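Local coordinates for protein catechol 1,2-dioxygenase (PDB 1DMH) that uses a ferric iron to split the aromatic ring of catechol with dioxygen, giving cis,cis-muconate in the beta-ketoadipate pathway, at residues G107-A112 against S165-T170. Sequence-based numbering, arbitrary orientation.
Sequences GPLYVA and SHFDPT. With MCT (4-methylcatechol), chain D.
Phe167 packs on Leu109 and Val111, and His166 on Val111, beside the active site of an intradiol dioxygenase, where the loop joining strands 152-157 and 179-183 of the mixed beta-sheet meets Leu109 and the short, weakly bonded strand 111-112. Arg179 links the two segments, its guanidinium hydrogen-bonding through NH2 to Ser165 O and through NH1 to Leu109 O. The side chain of His166 crosses that of Val111 at about a right angle, its CB 4.0 Å from Val111 CG2, while His166 NE2 is hydrogen-bonded to the backbone N of Phe176. Phe167 follows and buries the most area here. Leu109 CD2 sits 3.7 Å from the centroid of the Phe167 ring and 12° off its normal, which identifies a CH-pi contact over the face. Phe167 CE2 also lies 3.6 Å from Val111 CG2, which comes at the ring obliquely, a branch placed beside its own backbone N because CG1 is anti (chi1 178°). Further on, Asp168 OD1 closes an Asx turn by accepting from Thr170 N at 2.8 Å, and Thr170 OG1 reaches the same oxygen from the same face of the carboxylate. Leu109 thus separates aromatic packing from substrate: with CD2 on Phe167, its other methyl, CD1, stands 3.6 Å from O4 of the bound 4-methylcatechol.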
ATOM      1  N   GLY A 107      -8.631  16.009  -4.874  1.00 11.28           N
ATOM      2  CA  GLY A 107      -9.399  14.770  -4.863  1.00 11.32           C
ATOM      3  C   GLY A 107      -8.805  13.896  -5.962  1.00 11.91           C
ATOM      4  O   GLY A 107      -8.059  14.393  -6.813  1.00 11.89           O
ATOM      5  N   PRO A 108      -9.111  12.592  -5.993  1.00 12.21           N
ATOM      6  CA  PRO A 108      -8.546  11.712  -7.024  1.00 12.44           C
ATOM      7  C   PRO A 108      -9.341  11.484  -8.324  1.00 13.34           C
ATOM      8  O   PRO A 108      -8.976  10.617  -9.124  1.00 12.50           O
ATOM      9  CB  PRO A 108      -8.361  10.419  -6.238  1.00 12.45           C
ATOM     10  CG  PRO A 108      -9.715  10.380  -5.472  1.00 11.03           C
ATOM     11  CD  PRO A 108      -9.904  11.818  -5.006  1.00 12.29           C
ATOM     12  N   LEU A 109     -10.380  12.281  -8.557  1.00 13.48           N
ATOM     13  CA  LEU A 109     -11.258  12.049  -9.703  1.00 13.29           C
ATOM     14  C   LEU A 109     -11.221  12.994 -10.882  1.00 13.93           C
ATOM     15  O   LEU A 109     -12.160  13.005 -11.684  1.00 13.69           O
ATOM     16  CB  LEU A 109     -12.701  11.935  -9.192  1.00 14.53           C
ATOM     17  CG  LEU A 109     -12.764  10.997  -7.983  1.00 15.72           C
ATOM     18  CD1 LEU A 109     -14.093  11.106  -7.254  1.00 16.52           C
ATOM     19  CD2 LEU A 109     -12.496   9.603  -8.452  1.00 16.90           C
ATOM     20  N   TYR A 110     -10.161  13.792 -11.003  1.00 13.68           N
ATOM     21  CA  TYR A 110     -10.021  14.675 -12.153  1.00 14.59           C
ATOM     22  C   TYR A 110      -9.721  13.800 -13.376  1.00 15.22           C
ATOM     23  O   TYR A 110      -9.066  12.761 -13.262  1.00 15.77           O
ATOM     24  CB  TYR A 110      -8.852  15.633 -11.962  1.00 14.31           C
ATOM     25  CG  TYR A 110      -8.574  16.478 -13.188  1.00 15.69           C
ATOM     26  CD1 TYR A 110      -9.451  17.499 -13.574  1.00 14.27           C
ATOM     27  CD2 TYR A 110      -7.429  16.247 -13.972  1.00 16.57           C
ATOM     28  CE1 TYR A 110      -9.196  18.270 -14.696  1.00 15.18           C
ATOM     29  CE2 TYR A 110      -7.158  17.022 -15.112  1.00 16.04           C
ATOM     30  CZ  TYR A 110      -8.040  18.026 -15.461  1.00 16.38           C
ATOM     31  OH  TYR A 110      -7.759  18.814 -16.550  1.00 16.13           O
ATOM     32  N   VAL A 111     -10.220  14.206 -14.534  1.00 15.68           N
ATOM     33  CA  VAL A 111      -9.963  13.475 -15.787  1.00 16.59           C
ATOM     34  C   VAL A 111      -9.577  14.536 -16.808  1.00 17.51           C
ATOM     35  O   VAL A 111     -10.296  15.530 -16.981  1.00 17.12           O
ATOM     36  CB  VAL A 111     -11.202  12.721 -16.336  1.00 16.13           C
ATOM     37  CG1 VAL A 111     -10.820  12.055 -17.658  1.00 16.35           C
ATOM     38  CG2 VAL A 111     -11.707  11.672 -15.331  1.00 15.39           C
ATOM     39  N   ALA A 112      -8.441  14.339 -17.472  1.00 17.70           N
ATOM     40  CA  ALA A 112      -7.980  15.315 -18.451  1.00 18.43           C
ATOM     41  C   ALA A 112      -8.631  15.119 -19.825  1.00 18.67           C
ATOM     42  O   ALA A 112      -8.962  13.987 -20.196  1.00 18.49           O
ATOM     43  CB  ALA A 112      -6.465  15.239 -18.568  1.00 18.71           C
ATOM     44  N   SER A 165     -18.321  10.596 -13.854  1.00 19.30           N
ATOM     45  CA  SER A 165     -18.092   9.910 -15.110  1.00 19.46           C
ATOM     46  C   SER A 165     -16.655   9.377 -15.042  1.00 20.25           C
ATOM     47  O   SER A 165     -15.791   9.978 -14.383  1.00 20.25           O
ATOM     48  CB  SER A 165     -18.288  10.863 -16.312  1.00 18.72           C
ATOM     49  OG  SER A 165     -17.437  11.984 -16.291  1.00 17.42           O
ATOM     50  N   HIS A 166     -16.423   8.237 -15.700  1.00 20.75           N
ATOM     51  CA  HIS A 166     -15.127   7.567 -15.740  1.00 21.66           C
ATOM     52  C   HIS A 166     -14.810   6.811 -14.443  1.00 22.91           C
ATOM     53  O   HIS A 166     -13.829   6.081 -14.375  1.00 23.91           O
ATOM     54  CB  HIS A 166     -14.029   8.569 -16.096  1.00 21.99           C
ATOM     55  CG  HIS A 166     -14.242   9.229 -17.423  1.00 23.78           C
ATOM     56  ND1 HIS A 166     -14.081   8.563 -18.620  1.00 24.96           N
ATOM     57  CD2 HIS A 166     -14.723  10.455 -17.741  1.00 24.43           C
ATOM     58  CE1 HIS A 166     -14.455   9.349 -19.616  1.00 24.99           C
ATOM     59  NE2 HIS A 166     -14.849  10.502 -19.111  1.00 24.26           N
ATOM     60  N   PHE A 167     -15.637   6.977 -13.415  1.00 23.60           N
ATOM     61  CA  PHE A 167     -15.438   6.264 -12.145  1.00 25.29           C
ATOM     62  C   PHE A 167     -16.790   5.811 -11.612  1.00 27.49           C
ATOM     63  O   PHE A 167     -16.950   5.620 -10.409  1.00 27.53           O
ATOM     64  CB  PHE A 167     -14.776   7.144 -11.072  1.00 22.80           C
ATOM     65  CG  PHE A 167     -13.470   7.725 -11.488  1.00 21.57           C
ATOM     66  CD1 PHE A 167     -12.294   7.002 -11.319  1.00 20.67           C
ATOM     67  CD2 PHE A 167     -13.408   8.985 -12.085  1.00 20.35           C
ATOM     68  CE1 PHE A 167     -11.069   7.517 -11.739  1.00 19.56           C
ATOM     69  CE2 PHE A 167     -12.185   9.512 -12.509  1.00 20.14           C
ATOM     70  CZ  PHE A 167     -11.013   8.774 -12.336  1.00 20.88           C
ATOM     71  N   ASP A 168     -17.752   5.643 -12.517  1.00 29.96           N
ATOM     72  CA  ASP A 168     -19.097   5.233 -12.148  1.00 33.16           C
ATOM     73  C   ASP A 168     -19.156   3.720 -12.044  1.00 35.87           C
ATOM     74  O   ASP A 168     -19.077   3.014 -13.054  1.00 35.95           O
ATOM     75  CB  ASP A 168     -20.104   5.684 -13.202  1.00 33.58           C
ATOM     76  CG  ASP A 168     -21.536   5.545 -12.724  1.00 33.99           C
ATOM     77  OD1 ASP A 168     -21.820   4.578 -11.979  1.00 34.06           O
ATOM     78  OD2 ASP A 168     -22.376   6.387 -13.108  1.00 34.56           O
ATOM     79  N   PRO A 169     -19.319   3.199 -10.816  1.00 38.20           N
ATOM     80  CA  PRO A 169     -19.388   1.763 -10.540  1.00 40.15           C
ATOM     81  C   PRO A 169     -20.575   1.037 -11.166  1.00 41.84           C
ATOM     82  O   PRO A 169     -20.559  -0.189 -11.298  1.00 42.82           O
ATOM     83  CB  PRO A 169     -19.449   1.728  -9.015  1.00 39.87           C
ATOM     84  CG  PRO A 169     -20.243   2.994  -8.706  1.00 39.43           C
ATOM     85  CD  PRO A 169     -19.451   3.958  -9.558  1.00 38.62           C
ATOM     86  N   THR A 170     -21.598   1.786 -11.557  1.00 43.17           N
ATOM     87  CA  THR A 170     -22.794   1.175 -12.111  1.00 44.26           C
ATOM     88  C   THR A 170     -22.874   1.116 -13.628  1.00 45.16           C
ATOM     89  O   THR A 170     -23.943   0.839 -14.171  1.00 45.91           O
ATOM     90  CB  THR A 170     -24.059   1.882 -11.579  1.00 44.20           C
ATOM     91  OG1 THR A 170     -24.084   3.241 -12.036  1.00 44.15           O
ATOM     92  CG2 THR A 170     -24.068   1.863 -10.053  1.00 43.92           C
TER
HETATM   93  C1  MCT D 401     -12.529  12.354  -2.477  0.65 22.02           C
HETATM   94  C2  MCT D 401     -12.488  13.620  -3.086  0.65 22.11           C
HETATM   95  C3  MCT D 401     -13.544  13.980  -3.950  0.65 21.43           C
HETATM   96  O3  MCT D 401     -13.520  15.212  -4.550  0.65 22.31           O
HETATM   97  C4  MCT D 401     -14.603  13.125  -4.206  0.65 21.18           C
HETATM   98  O4  MCT D 401     -15.606  13.529  -5.051  0.65 22.48           O
HETATM   99  C5  MCT D 401     -14.664  11.886  -3.624  0.65 21.74           C
HETATM  100  C6  MCT D 401     -13.565  11.483  -2.709  0.65 22.01           C
HETATM  101  C   MCT D 401     -11.386  11.936  -1.533  0.65 22.40           C